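Local coordinates for protein Glucanase/chitosanase (Paenibacillus fukuinensis, PDB 4ZY9) that probably hydrolyses glycosidic bonds of chitosan and glucan as a whole enzyme, this piece being a CBM32 chitosan-binding module with a beta-sandwich fold, at residues 14-19 / 49-54; 60-65 / 102-107; 66-71 / 129-134; 75-80 / 115-120. The protein carries 1 engineered substitution. All coordinates share one frame; numbering follows the deposited sequence. Where two conformers were deposited one is given.

Interaction 1 (14-19 / 49-54); sequences TATASS and WIYVNL
Thr16 and Tyr51 are joined by a pair of backbone hydrogen bonds, Tyr51 N to Thr16 O at 2.8 Å and Thr16 N to Tyr51 O at 2.9 Å. They fix the antiparallel pairing of the edge strand 14-17 with strand 49-54 in one sheet of the CBM32 beta-sandwich. Asn53 N reaches Thr14 O in an almost straight bond, and at the same end a water accepts from Thr14 N and donates to Asn53 O. At the far end, where residues 18-19 leave the strand, Ser18 N donates to Trp49 O while Ser18 OG accepts from Trp49 N at 2.9 Å, the hydroxyl thus taking over a role that a backbone carbonyl would otherwise have. Ala15 and Ala17 turn to the other face of the sheet with Val52 and the buried Ile50; Ala17 CB lies 4.2 Å from Ile50 CB, and Trp39 packs against both residues. On the face of Thr16, the two aromatic residues fold back over the edge strand. The CG of Tyr51 sits between its backbone N and carbonyl carbon (chi1 67°), which lays the ring alongside Thr16, with Thr16 CB over its face in a CH-pi contact, 3.8 Å from the centroid. The Trp49 indole, turned in the same way, receives Ser18 CB over its five-membered ring, 3.6 Å from the centroid and 12° off the normal.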
loop_
_atom_site.group_PDB
_atom_site.type_symbol
_atom_site.label_atom_id
_atom_site.label_comp_id
_atom_site.label_asym_id
_atom_site.label_seq_id
_atom_site.Cartn_x
_atom_site.Cartn_y
_atom_site.Cartn_z
ATOM N N THR A 14 -8.397 1.501 -8.609
ATOM C CA THR A 14 -9.208 1.945 -7.433
ATOM C C THR A 14 -8.553 1.437 -6.136
ATOM O O THR A 14 -8.186 0.295 -6.017
ATOM C CB THR A 14 -10.606 1.287 -7.567
ATOM O OG1 THR A 14 -11.202 1.630 -8.843
ATOM C CG2 THR A 14 -11.543 1.726 -6.439
ATOM N N ALA A 15 -8.502 2.343 -5.217
ATOM C CA ALA A 15 -7.864 2.078 -3.946
ATOM C C ALA A 15 -8.806 2.263 -2.758
ATOM O O ALA A 15 -9.740 3.120 -2.868
ATOM C CB ALA A 15 -6.582 2.913 -3.710
ATOM N N THR A 16 -8.567 1.592 -1.681
ATOM C CA THR A 16 -9.376 1.576 -0.465
ATOM C C THR A 16 -8.477 1.705 0.707
ATOM O O THR A 16 -7.501 0.913 0.734
ATOM C CB THR A 16 -10.187 0.272 -0.441
ATOM O OG1 THR A 16 -10.954 0.188 -1.668
ATOM C CG2 THR A 16 -11.097 0.243 0.697
ATOM N N ALA A 17 -8.779 2.460 1.700
ATOM C CA ALA A 17 -7.961 2.586 2.917
ATOM C C ALA A 17 -8.745 2.443 4.150
ATOM O O ALA A 17 -10.012 2.689 4.139
ATOM C CB ALA A 17 -7.177 3.896 2.962
ATOM N N SER A 18 -8.171 2.181 5.241
ATOM C CA SER A 18 -8.846 2.128 6.495
ATOM C C SER A 18 -9.349 3.523 6.915
ATOM O O SER A 18 -10.436 3.594 7.559
ATOM C CB SER A 18 -7.833 1.723 7.597
ATOM O OG SER A 18 -6.635 2.444 7.474
ATOM N N SER A 19 -8.725 4.604 6.587
ATOM C CA SER A 19 -9.156 5.953 6.929
ATOM C C SER A 19 -8.411 6.907 6.007
ATOM O O SER A 19 -7.337 6.511 5.388
ATOM C CB SER A 19 -8.907 6.326 8.353
ATOM O OG SER A 19 -7.543 6.416 8.629
ATOM N N TRP A 49 -4.260 0.883 6.988
ATOM C CA TRP A 49 -3.987 0.053 5.758
ATOM C C TRP A 49 -4.478 0.718 4.541
ATOM O O TRP A 49 -5.422 1.565 4.601
ATOM C CB TRP A 49 -4.493 -1.397 5.952
ATOM C CG TRP A 49 -5.955 -1.526 6.245
ATOM C CD1 TRP A 49 -6.499 -1.765 7.480
ATOM C CD2 TRP A 49 -7.048 -1.342 5.349
ATOM N NE1 TRP A 49 -7.840 -1.790 7.422
ATOM C CE2 TRP A 49 -8.258 -1.582 6.139
ATOM C CE3 TRP A 49 -7.159 -1.103 4.018
ATOM C CZ2 TRP A 49 -9.542 -1.476 5.586
ATOM C CZ3 TRP A 49 -8.510 -0.938 3.478
ATOM C CH2 TRP A 49 -9.622 -1.156 4.257
ATOM N N ILE A 50 -3.951 0.310 3.393
ATOM C CA ILE A 50 -4.408 0.735 2.120
ATOM C C ILE A 50 -4.245 -0.396 1.162
ATOM O O ILE A 50 -3.175 -1.063 1.189
ATOM C CB ILE A 50 -3.663 2.013 1.650
ATOM C CG1 ILE A 50 -4.169 2.497 0.279
ATOM C CG2 ILE A 50 -2.144 1.833 1.661
ATOM C CD1 ILE A 50 -3.776 3.897 0.017
ATOM N N TYR A 51 -5.195 -0.669 0.300
ATOM C CA TYR A 51 -5.045 -1.653 -0.729
ATOM C C TYR A 51 -5.498 -1.129 -2.055
ATOM O O TYR A 51 -6.267 -0.125 -2.150
ATOM C CB TYR A 51 -5.735 -3.039 -0.467
ATOM C CG TYR A 51 -7.232 -3.067 -0.427
ATOM C CD1 TYR A 51 -8.008 -3.042 -1.575
ATOM C CD2 TYR A 51 -7.900 -3.189 0.745
ATOM C CE1 TYR A 51 -9.397 -3.161 -1.506
ATOM C CE2 TYR A 51 -9.309 -3.313 0.806
ATOM C CZ TYR A 51 -9.974 -3.286 -0.336
ATOM O OH TYR A 51 -11.378 -3.423 -0.267
ATOM N N VAL A 52 -5.033 -1.739 -3.134
ATOM C CA VAL A 52 -5.404 -1.482 -4.522
ATOM C C VAL A 52 -6.064 -2.683 -5.107
ATOM O O VAL A 52 -5.663 -3.800 -4.870
ATOM C CB VAL A 52 -4.207 -0.990 -5.352
ATOM C CG1 VAL A 52 -3.097 -1.984 -5.426
ATOM C CG2 VAL A 52 -4.645 -0.492 -6.698
ATOM N N ASN A 53 -7.117 -2.423 -5.942
ATOM C CA ASN A 53 -7.790 -3.427 -6.762
ATOM C C ASN A 53 -7.164 -3.375 -8.107
ATOM O O ASN A 53 -7.370 -2.366 -8.846
ATOM C CB ASN A 53 -9.287 -3.070 -6.769
ATOM C CG ASN A 53 -10.100 -4.058 -7.590
ATOM O OD1 ASN A 53 -9.586 -4.797 -8.380
ATOM N ND2 ASN A 53 -11.419 -4.002 -7.429
ATOM N N LEU A 54 -6.392 -4.348 -8.477
ATOM C CA LEU A 54 -5.772 -4.385 -9.793
ATOM C C LEU A 54 -6.724 -4.575 -10.974
ATOM O O LEU A 54 -6.311 -4.450 -12.142
ATOM C CB LEU A 54 -4.652 -5.435 -9.796
ATOM C CG LEU A 54 -3.566 -5.338 -8.767
ATOM C CD1 LEU A 54 -2.664 -6.472 -8.879
ATOM C CD2 LEU A 54 -2.842 -3.996 -8.889
HETATM O O HOH W 1 -9.384 -0.888 -10.007
#

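Interaction 2 (60-65 / 102-107); sequences VNRVKL and IDDITF
Arg62 and Asp104 form a side-on salt bridge across two antiparallel strands. Arg62 NE donates to Asp104 OD1 at 2.8 Å, in the guanidinium plane and on the syn lone pair, and NH2 reaches OD2 at 2.9 Å from somewhat outside the carboxylate plane. The two flat groups are nearly coplanar, 21° apart. With CG anti to the backbone N (chi1 166°) and the chain extended to NE, the arginine starts beside Thr106 OG1 and runs diagonally along the sheet face to Asp104. A methionine in place of Arg62 would probably leave the Asp104 carboxylate without its charged mate and free to turn. Paired backbone bonds between Val63 and Ile105 and between Leu65 and Asp103 set this register, and Phe107 N binds Asn61 O at 2.8 Å. The Phe107 ring folds back beneath the neighbouring strand, the peptide carbon Asn61 C lying 3.6 Å above its centre, and Val63 CG2 approaches CE1 at 4.2 Å. Strand 57-67 is flanked on its other side by strand 129-136, where Asn61 and Arg62 both face Tyr136 in a classic beta bulge. Val63, Leu65 and Ile105 point inward to strand 75-80 of the second sheet, joining the two layers of the sandwich.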
loop_
_atom_site.group_PDB
_atom_site.type_symbol
_atom_site.label_atom_id
_atom_site.label_comp_id
_atom_site.label_asym_id
_atom_site.label_seq_id
_atom_site.Cartn_x
_atom_site.Cartn_y
_atom_site.Cartn_z
ATOM N N VAL A 60 1.917 -10.937 -9.546
ATOM C CA VAL A 60 2.615 -9.893 -8.843
ATOM C C VAL A 60 3.804 -10.459 -8.096
ATOM O O VAL A 60 3.762 -11.585 -7.482
ATOM C CB VAL A 60 1.731 -9.110 -7.889
ATOM C CG1 VAL A 60 0.449 -8.648 -8.445
ATOM C CG2 VAL A 60 1.381 -9.969 -6.798
ATOM N N ASN A 61 4.959 -9.734 -8.129
ATOM C CA ASN A 61 6.126 -10.133 -7.404
ATOM C C ASN A 61 6.850 -9.013 -6.734
ATOM O O ASN A 61 7.934 -9.215 -6.158
ATOM C CB ASN A 61 7.039 -10.932 -8.299
ATOM C CG ASN A 61 7.678 -10.070 -9.359
ATOM O OD1 ASN A 61 7.467 -8.913 -9.521
ATOM N ND2 ASN A 61 8.557 -10.728 -10.164
ATOM N N ARG A 62 6.354 -7.752 -6.797
ATOM C CA ARG A 62 7.134 -6.628 -6.284
ATOM C C ARG A 62 6.198 -5.475 -5.899
ATOM O O ARG A 62 5.224 -5.222 -6.632
ATOM C CB ARG A 62 8.186 -6.209 -7.281
ATOM C CG ARG A 62 8.811 -4.916 -7.050
ATOM C CD ARG A 62 9.790 -4.419 -8.161
ATOM N NE ARG A 62 10.309 -3.087 -7.947
ATOM C CZ ARG A 62 10.415 -2.182 -8.917
ATOM N NH1 ARG A 62 10.194 -2.454 -10.177
ATOM N NH2 ARG A 62 10.849 -0.946 -8.589
ATOM N N VAL A 63 6.517 -4.805 -4.817
ATOM C CA VAL A 63 5.801 -3.590 -4.430
ATOM C C VAL A 63 6.813 -2.541 -4.102
ATOM O O VAL A 63 7.836 -2.800 -3.405
ATOM C CB VAL A 63 4.953 -3.814 -3.152
ATOM C CG1 VAL A 63 4.412 -2.533 -2.550
ATOM C CG2 VAL A 63 3.762 -4.673 -3.470
ATOM N N LYS A 64 6.608 -1.328 -4.624
ATOM C CA LYS A 64 7.425 -0.160 -4.254
ATOM C C LYS A 64 6.574 0.866 -3.530
ATOM O O LYS A 64 5.483 1.285 -4.021
ATOM C CB LYS A 64 8.104 0.435 -5.474
ATOM C CG LYS A 64 9.054 1.537 -5.099
ATOM C CD LYS A 64 9.690 2.170 -6.418
ATOM C CE LYS A 64 10.240 3.576 -6.248
ATOM N NZ LYS A 64 10.507 4.504 -7.381
ATOM N N LEU A 65 7.012 1.292 -2.385
ATOM C CA LEU A 65 6.382 2.331 -1.547
ATOM C C LEU A 65 7.218 3.583 -1.495
ATOM O O LEU A 65 8.469 3.472 -1.190
ATOM C CB LEU A 65 6.140 1.852 -0.188
ATOM C CG LEU A 65 5.333 0.530 -0.047
ATOM C CD1 LEU A 65 5.240 0.092 1.390
ATOM C CD2 LEU A 65 3.918 0.681 -0.591
ATOM N N ILE A 102 11.977 5.458 0.373
ATOM C CA ILE A 102 11.520 4.414 -0.576
ATOM C C ILE A 102 11.736 3.081 0.033
ATOM O O ILE A 102 12.873 2.850 0.667
ATOM C CB ILE A 102 12.355 4.553 -1.903
ATOM C CG1 ILE A 102 12.098 5.916 -2.534
ATOM C CG2 ILE A 102 12.061 3.421 -2.802
ATOM C CD1 ILE A 102 13.043 6.359 -3.628
ATOM N N ASP A 103 10.746 2.199 -0.030
ATOM C CA ASP A 103 10.839 0.786 0.314
ATOM C C ASP A 103 10.545 0.055 -0.928
ATOM O O ASP A 103 9.550 0.378 -1.599
ATOM C CB ASP A 103 9.889 0.385 1.405
ATOM C CG ASP A 103 10.274 0.917 2.759
ATOM O OD1 ASP A 103 11.407 1.444 2.942
ATOM O OD2 ASP A 103 9.348 0.843 3.637
ATOM N N ASP A 104 11.308 -0.895 -1.371
ATOM C CA ASP A 104 11.057 -1.621 -2.642
ATOM C C ASP A 104 11.270 -3.090 -2.343
ATOM O O ASP A 104 12.444 -3.431 -1.907
ATOM C CB ASP A 104 11.941 -1.027 -3.729
ATOM C CG ASP A 104 11.588 -1.472 -5.105
ATOM O OD1 ASP A 104 10.933 -2.483 -5.299
ATOM O OD2 ASP A 104 12.115 -0.883 -6.015
ATOM N N ILE A 105 10.274 -3.918 -2.472
ATOM C CA ILE A 105 10.236 -5.278 -1.995
ATOM C C ILE A 105 9.861 -6.213 -3.065
ATOM O O ILE A 105 8.867 -6.021 -3.735
ATOM C CB ILE A 105 9.210 -5.433 -0.832
ATOM C CG1 ILE A 105 9.427 -4.394 0.279
ATOM C CG2 ILE A 105 9.158 -6.857 -0.313
ATOM C CD1 ILE A 105 8.186 -3.647 0.682
ATOM N N THR A 106 10.681 -7.272 -3.265
ATOM C CA THR A 106 10.417 -8.327 -4.222
ATOM C C THR A 106 10.138 -9.675 -3.477
ATOM O O THR A 106 10.809 -9.909 -2.440
ATOM C CB THR A 106 11.597 -8.414 -5.211
ATOM O OG1 THR A 106 11.563 -7.269 -6.066
ATOM C CG2 THR A 106 11.443 -9.600 -6.118
ATOM N N PHE A 107 9.218 -10.421 -3.951
ATOM C CA PHE A 107 8.786 -11.677 -3.320
ATOM C C PHE A 107 8.516 -12.716 -4.384
ATOM O O PHE A 107 8.437 -12.411 -5.551
ATOM C CB PHE A 107 7.599 -11.464 -2.367
ATOM C CG PHE A 107 6.516 -10.550 -2.888
ATOM C CD1 PHE A 107 6.570 -9.226 -2.706
ATOM C CD2 PHE A 107 5.537 -11.098 -3.621
ATOM C CE1 PHE A 107 5.555 -8.448 -3.212
ATOM C CE2 PHE A 107 4.520 -10.306 -4.129
ATOM C CZ PHE A 107 4.593 -8.967 -3.962
#

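Interaction 3 (66-71 / 129-134); sequences NWEAAY and SLWEFE
Trp67 and Trp131 project in different directions beside a classic beta bulge, in which Trp131 and Glu132 both face Asn66 at the end of a sheet of the beta-sandwich. Asn66 O accepts from Trp131 N at 2.9 Å and more weakly from Glu132 N. Trp67 sends its indole into the core, where Leu130 CD2 sits over one face, 3.6 Å from the centroid of the six-membered ring, and Tyr71 CB over the opposite face; Ser129 O lies at the ring edge. Its NE1 bonds to Asp103. Trp131 instead lies against Glu68, whose CB stands over one face as a CH-pi contact, 4.0 Å from the centroid of the five-membered ring, while Asn66 OD1 and Trp67 O approach the ring edge. Replacing Trp131 by a serine would probably strip the Glu68 CB and CG methylenes of their aromatic cover. Glu68 is bent at chi2 (-96°), which curls OE1 back to accept from Ala70 N, 2.9 Å away, the donor standing above the carboxylate plane. Ala70 centres an inverse gamma turn, and its carbonyl binds Ser129 N. Beyond the bulge, Asn66 ND2 donates in its amide plane to the anti lone pair of Glu132 OE1, at 3.0 Å.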
loop_
_atom_site.group_PDB
_atom_site.type_symbol
_atom_site.label_atom_id
_atom_site.label_comp_id
_atom_site.label_asym_id
_atom_site.label_seq_id
_atom_site.Cartn_x
_atom_site.Cartn_y
_atom_site.Cartn_z
ATOM N N ASN A 66 6.670 4.735 -1.760
ATOM C CA ASN A 66 7.346 5.998 -1.553
ATOM C C ASN A 66 6.661 6.728 -0.431
ATOM O O ASN A 66 5.565 7.300 -0.615
ATOM C CB ASN A 66 7.322 6.805 -2.820
ATOM C CG ASN A 66 7.978 8.197 -2.652
ATOM O OD1 ASN A 66 8.533 8.498 -1.671
ATOM N ND2 ASN A 66 7.969 8.948 -3.771
ATOM N N TRP A 67 7.201 6.590 0.760
ATOM C CA TRP A 67 6.636 7.187 1.956
ATOM C C TRP A 67 6.756 8.632 2.102
ATOM O O TRP A 67 7.834 9.195 1.762
ATOM C CB TRP A 67 7.283 6.528 3.170
ATOM C CG TRP A 67 7.018 5.056 3.392
ATOM C CD1 TRP A 67 7.819 4.051 3.146
ATOM C CD2 TRP A 67 5.852 4.493 4.015
ATOM N NE1 TRP A 67 7.250 2.872 3.500
ATOM C CE2 TRP A 67 6.005 3.133 3.995
ATOM C CE3 TRP A 67 4.601 4.985 4.483
ATOM C CZ2 TRP A 67 5.051 2.264 4.581
ATOM C CZ3 TRP A 67 3.719 4.148 5.047
ATOM C CH2 TRP A 67 3.898 2.810 5.048
ATOM N N GLU A 68 5.747 9.301 2.645
ATOM C CA GLU A 68 5.928 10.600 3.179
ATOM C C GLU A 68 6.614 10.467 4.583
ATOM O O GLU A 68 6.859 9.399 5.041
ATOM C CB GLU A 68 4.560 11.303 3.158
ATOM C CG GLU A 68 4.512 12.833 3.537
ATOM C CD GLU A 68 4.166 13.099 4.965
ATOM O OE1 GLU A 68 3.757 12.232 5.748
ATOM O OE2 GLU A 68 4.364 14.292 5.351
ATOM N N ALA A 69 6.849 11.622 5.217
ATOM C CA ALA A 69 7.521 11.599 6.519
ATOM C C ALA A 69 6.825 10.628 7.445
ATOM O O ALA A 69 7.438 10.061 8.339
ATOM C CB ALA A 69 7.551 12.992 7.120
ATOM N N ALA A 70 5.502 10.538 7.383
ATOM C CA ALA A 70 4.724 9.709 8.300
ATOM C C ALA A 70 4.754 8.261 7.843
ATOM O O ALA A 70 3.729 7.736 7.210
ATOM C CB ALA A 70 3.337 10.296 8.423
ATOM N N TYR A 71 5.892 7.607 8.016
ATOM C CA TYR A 71 6.061 6.251 7.539
ATOM C C TYR A 71 5.682 5.160 8.582
ATOM O O TYR A 71 5.571 5.469 9.785
ATOM C CB TYR A 71 7.514 6.049 7.052
ATOM C CG TYR A 71 8.567 6.081 8.185
ATOM C CD1 TYR A 71 9.124 7.276 8.560
ATOM C CD2 TYR A 71 8.938 4.966 8.870
ATOM C CE1 TYR A 71 10.049 7.343 9.595
ATOM C CE2 TYR A 71 9.850 5.035 9.906
ATOM C CZ TYR A 71 10.402 6.220 10.224
ATOM O OH TYR A 71 11.380 6.250 11.238
ATOM N N SER A 129 1.348 7.673 5.667
ATOM C CA SER A 129 1.120 8.410 4.410
ATOM C C SER A 129 2.108 8.015 3.322
ATOM O O SER A 129 3.300 7.846 3.563
ATOM C CB SER A 129 1.257 9.899 4.690
ATOM O OG SER A 129 1.022 10.663 3.565
ATOM N N LEU A 130 1.544 7.773 2.128
ATOM C CA LEU A 130 2.231 7.294 0.949
ATOM C C LEU A 130 2.021 8.238 -0.211
ATOM O O LEU A 130 0.853 8.429 -0.614
ATOM C CB LEU A 130 1.774 5.924 0.549
ATOM C CG LEU A 130 2.221 4.774 1.428
ATOM C CD1 LEU A 130 1.369 3.555 1.282
ATOM C CD2 LEU A 130 3.712 4.446 1.216
ATOM N N TRP A 131 3.106 8.756 -0.816
ATOM C CA TRP A 131 3.043 9.400 -2.084
ATOM C C TRP A 131 2.636 8.479 -3.193
ATOM O O TRP A 131 1.868 8.851 -4.094
ATOM C CB TRP A 131 4.429 10.093 -2.440
ATOM C CG TRP A 131 4.977 11.053 -1.463
ATOM C CD1 TRP A 131 6.062 10.826 -0.713
ATOM C CD2 TRP A 131 4.531 12.421 -1.208
ATOM N NE1 TRP A 131 6.321 11.955 0.033
ATOM C CE2 TRP A 131 5.355 12.911 -0.205
ATOM C CE3 TRP A 131 3.474 13.213 -1.677
ATOM C CZ2 TRP A 131 5.222 14.241 0.240
ATOM C CZ3 TRP A 131 3.363 14.486 -1.155
ATOM C CH2 TRP A 131 4.192 14.930 -0.170
ATOM N N GLU A 132 3.291 7.309 -3.206
ATOM C CA GLU A 132 3.174 6.413 -4.275
ATOM C C GLU A 132 3.217 4.946 -3.759
ATOM O O GLU A 132 3.989 4.633 -2.850
ATOM C CB GLU A 132 4.226 6.566 -5.368
ATOM C CG GLU A 132 4.260 7.963 -5.941
ATOM C CD GLU A 132 5.475 8.243 -6.869
ATOM O OE1 GLU A 132 6.570 8.369 -6.330
ATOM O OE2 GLU A 132 5.282 8.267 -8.062
ATOM N N PHE A 133 2.419 4.073 -4.356
ATOM C CA PHE A 133 2.409 2.614 -4.084
ATOM C C PHE A 133 2.279 1.958 -5.440
ATOM O O PHE A 133 1.245 2.171 -6.109
ATOM C CB PHE A 133 1.180 2.376 -3.173
ATOM C CG PHE A 133 0.957 1.012 -2.644
ATOM C CD1 PHE A 133 1.360 -0.186 -3.292
ATOM C CD2 PHE A 133 0.136 0.826 -1.505
ATOM C CE1 PHE A 133 0.985 -1.443 -2.811
ATOM C CE2 PHE A 133 -0.246 -0.436 -1.085
ATOM C CZ PHE A 133 0.199 -1.570 -1.709
ATOM N N GLU A 134 3.339 1.280 -5.834
ATOM C CA GLU A 134 3.406 0.633 -7.179
ATOM C C GLU A 134 3.435 -0.855 -6.979
ATOM O O GLU A 134 4.009 -1.318 -6.019
ATOM C CB GLU A 134 4.632 1.116 -7.892
ATOM C CG GLU A 134 4.725 2.652 -8.038
ATOM C CD GLU A 134 6.035 3.237 -8.488
ATOM O OE1 GLU A 134 6.961 2.491 -8.727
ATOM O OE2 GLU A 134 6.146 4.522 -8.510
#

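Interaction 4 (75-80 / 115-120); sequences YTIQVS and VRMHGT. Engineered in segment 115-120: Met117 (natural residue Val).
Met117, an engineered selenomethionine where the natural protein has valine, meets Tyr75 and Ile77 on the buried face of two adjacent antiparallel strands. Its CG is anti to the backbone N (chi1 -170°), and a bend at chi2 (-69°) brings SE to 3.7 Å from Tyr75 CB. SE stands 4.9 Å from the Tyr75 ring centroid, obliquely, in a Met-aromatic contact. Ile77 crosses Met117 at about a right angle, CD1 4.2 Å from Met117 CG, and the row continues with Val79 CG1 against Val115 CG2. Gly119 pairs with Tyr75. Between the two faces runs a regular ladder of backbone bonds, Thr76 with His118 and Gln78 with Arg116, each made in both directions. On the polar face Arg116 lies beside Gln78, and both NE and NH2 point at the single oxygen OE1, at 3.0 and 2.7 Å. NH2 lies on a lone pair in the carbonyl plane, whereas NE approaches from above it. His118 CD2 covers one face of the guanidinium, and Trp49 and Trp89 make cation-pi contacts with it. A water joins Thr76 OG1, His118 ND1 and His118 O, with the ND1 distance at 2.8 Å. The strands therefore present an apolar layer to the core and, behind it, an arginine whose position is fixed by an amide oxygen and flat rings, its positive charge probably stabilised by the electron-rich indoles.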
loop_
_atom_site.group_PDB
_atom_site.type_symbol
_atom_site.label_atom_id
_atom_site.label_comp_id
_atom_site.label_asym_id
_atom_site.label_seq_id
_atom_site.Cartn_x
_atom_site.Cartn_y
_atom_site.Cartn_z
ATOM N N TYR A 75 5.099 -2.893 9.276
ATOM C CA TYR A 75 4.017 -3.137 8.271
ATOM C C TYR A 75 4.234 -4.404 7.621
ATOM O O TYR A 75 5.366 -5.014 7.657
ATOM C CB TYR A 75 3.913 -2.020 7.281
ATOM C CG TYR A 75 5.129 -1.898 6.343
ATOM C CD1 TYR A 75 5.049 -2.502 5.091
ATOM C CD2 TYR A 75 6.202 -1.083 6.632
ATOM C CE1 TYR A 75 6.136 -2.404 4.208
ATOM C CE2 TYR A 75 7.226 -0.897 5.689
ATOM C CZ TYR A 75 7.107 -1.565 4.492
ATOM O OH TYR A 75 8.112 -1.464 3.517
ATOM N N THR A 76 3.197 -4.887 6.972
ATOM C CA THR A 76 3.264 -6.028 6.059
ATOM C C THR A 76 2.783 -5.628 4.697
ATOM O O THR A 76 2.004 -4.630 4.537
ATOM C CB THR A 76 2.383 -7.232 6.560
ATOM O OG1 THR A 76 1.069 -6.734 6.837
ATOM C CG2 THR A 76 2.906 -7.755 7.978
ATOM N N ILE A 77 3.200 -6.377 3.726
ATOM C CA ILE A 77 2.610 -6.398 2.379
ATOM C C ILE A 77 1.818 -7.653 2.255
ATOM O O ILE A 77 2.354 -8.746 2.554
ATOM C CB ILE A 77 3.668 -6.261 1.246
ATOM C CG1 ILE A 77 4.478 -5.049 1.415
ATOM C CG2 ILE A 77 2.970 -6.342 -0.104
ATOM C CD1 ILE A 77 3.689 -3.769 1.271
ATOM N N GLN A 78 0.575 -7.555 1.834
ATOM C CA GLN A 78 -0.322 -8.715 1.750
ATOM C C GLN A 78 -1.013 -8.767 0.442
ATOM O O GLN A 78 -1.221 -7.714 -0.214
ATOM C CB GLN A 78 -1.346 -8.672 2.861
ATOM C CG GLN A 78 -0.750 -8.430 4.236
ATOM C CD GLN A 78 -1.784 -8.332 5.313
ATOM O OE1 GLN A 78 -2.943 -8.068 4.999
ATOM N NE2 GLN A 78 -1.369 -8.271 6.595
ATOM N N VAL A 79 -1.397 -9.948 -0.027
ATOM C CA VAL A 79 -2.089 -10.110 -1.287
ATOM C C VAL A 79 -3.348 -10.941 -1.040
ATOM O O VAL A 79 -3.356 -11.852 -0.204
ATOM C CB VAL A 79 -1.177 -10.758 -2.342
ATOM C CG1 VAL A 79 -0.041 -9.772 -2.749
ATOM C CG2 VAL A 79 -0.615 -12.113 -1.959
ATOM N N SER A 80 -4.294 -10.711 -1.925
ATOM C CA SER A 80 -5.551 -11.517 -1.938
ATOM C C SER A 80 -5.967 -11.759 -3.391
ATOM O O SER A 80 -5.901 -10.863 -4.230
ATOM C CB SER A 80 -6.660 -10.778 -1.191
ATOM O OG SER A 80 -7.949 -11.409 -1.460
ATOM N N VAL A 115 -3.737 -5.845 -3.432
ATOM C CA VAL A 115 -2.426 -5.797 -2.793
ATOM C C VAL A 115 -2.516 -4.735 -1.686
ATOM O O VAL A 115 -2.988 -3.602 -1.997
ATOM C CB VAL A 115 -1.317 -5.454 -3.809
ATOM C CG1 VAL A 115 0.040 -5.427 -3.096
ATOM C CG2 VAL A 115 -1.340 -6.438 -4.925
ATOM N N ARG A 116 -2.169 -5.073 -0.472
ATOM C CA ARG A 116 -2.349 -4.247 0.683
ATOM C C ARG A 116 -1.050 -3.943 1.397
ATOM O O ARG A 116 -0.226 -4.851 1.567
ATOM C CB ARG A 116 -3.274 -4.945 1.687
ATOM C CG ARG A 116 -3.709 -4.116 2.894
ATOM C CD ARG A 116 -4.972 -4.555 3.631
ATOM N NE ARG A 116 -4.754 -5.786 4.393
ATOM C CZ ARG A 116 -5.512 -6.159 5.452
ATOM N NH1 ARG A 116 -6.555 -5.423 5.780
ATOM N NH2 ARG A 116 -5.189 -7.217 6.121
HETATM N N MSE A 117 -0.917 -2.743 1.853
HETATM C CA MSE A 117 0.086 -2.346 2.884
HETATM C C MSE A 117 -0.669 -2.217 4.174
HETATM O O MSE A 117 -1.639 -1.406 4.250
HETATM C CB MSE A 117 0.701 -1.031 2.517
HETATM C CG MSE A 117 1.914 -0.621 3.360
HETATM SE SE MSE A 117 1.484 -0.145 5.266
HETATM C CE MSE A 117 0.264 1.330 4.984
ATOM N N HIS A 118 -0.428 -3.074 5.151
ATOM C CA HIS A 118 -1.067 -3.047 6.459
ATOM C C HIS A 118 -0.041 -2.625 7.498
ATOM O O HIS A 118 0.956 -3.309 7.665
ATOM C CB HIS A 118 -1.690 -4.426 6.795
ATOM C CG HIS A 118 -2.488 -4.438 8.009
ATOM N ND1 HIS A 118 -1.946 -4.563 9.245
ATOM C CD2 HIS A 118 -3.808 -4.224 8.184
ATOM C CE1 HIS A 118 -2.906 -4.454 10.162
ATOM N NE2 HIS A 118 -4.037 -4.241 9.536
ATOM N N GLY A 119 -0.254 -1.544 8.138
ATOM C CA GLY A 119 0.684 -0.971 9.020
ATOM C C GLY A 119 0.252 -1.018 10.449
ATOM O O GLY A 119 -0.918 -0.670 10.787
ATOM N N THR A 120 1.130 -1.383 11.382
ATOM C CA THR A 120 0.826 -1.500 12.794
ATOM C C THR A 120 1.593 -0.619 13.725
ATOM O O THR A 120 1.123 -0.396 14.879
ATOM C CB THR A 120 0.886 -2.979 13.280
ATOM O OG1 THR A 120 2.230 -3.391 13.099
ATOM C CG2 THR A 120 -0.076 -3.890 12.553
HETATM O O HOH W 2 0.539 -5.881 9.399
#

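In the fold
Interactions 1 and 4 belong to one sheet of the sandwich, their centres about 10 Å apart: Ile50 O lies 2.9 Å from Met117 N, so strand 48-54 bridges the edge strand and strand 114-122. Interactions 2 and 3 share strand 57-67 of the facing sheet, and their centres are about 13 Å apart. Phe133, beside Val63 and Leu65 of its own sheet, reaches across to Val115 and Met117 of the other. Asp103 OD2 ties three contacts together, 2.6 Å from Tyr75 OH and 2.9 Å from Trp67 NE1. Trp49 of interaction 1 makes a cation-pi contact with Arg116 of interaction 4, and its ring meets that of His118 nearly parallel.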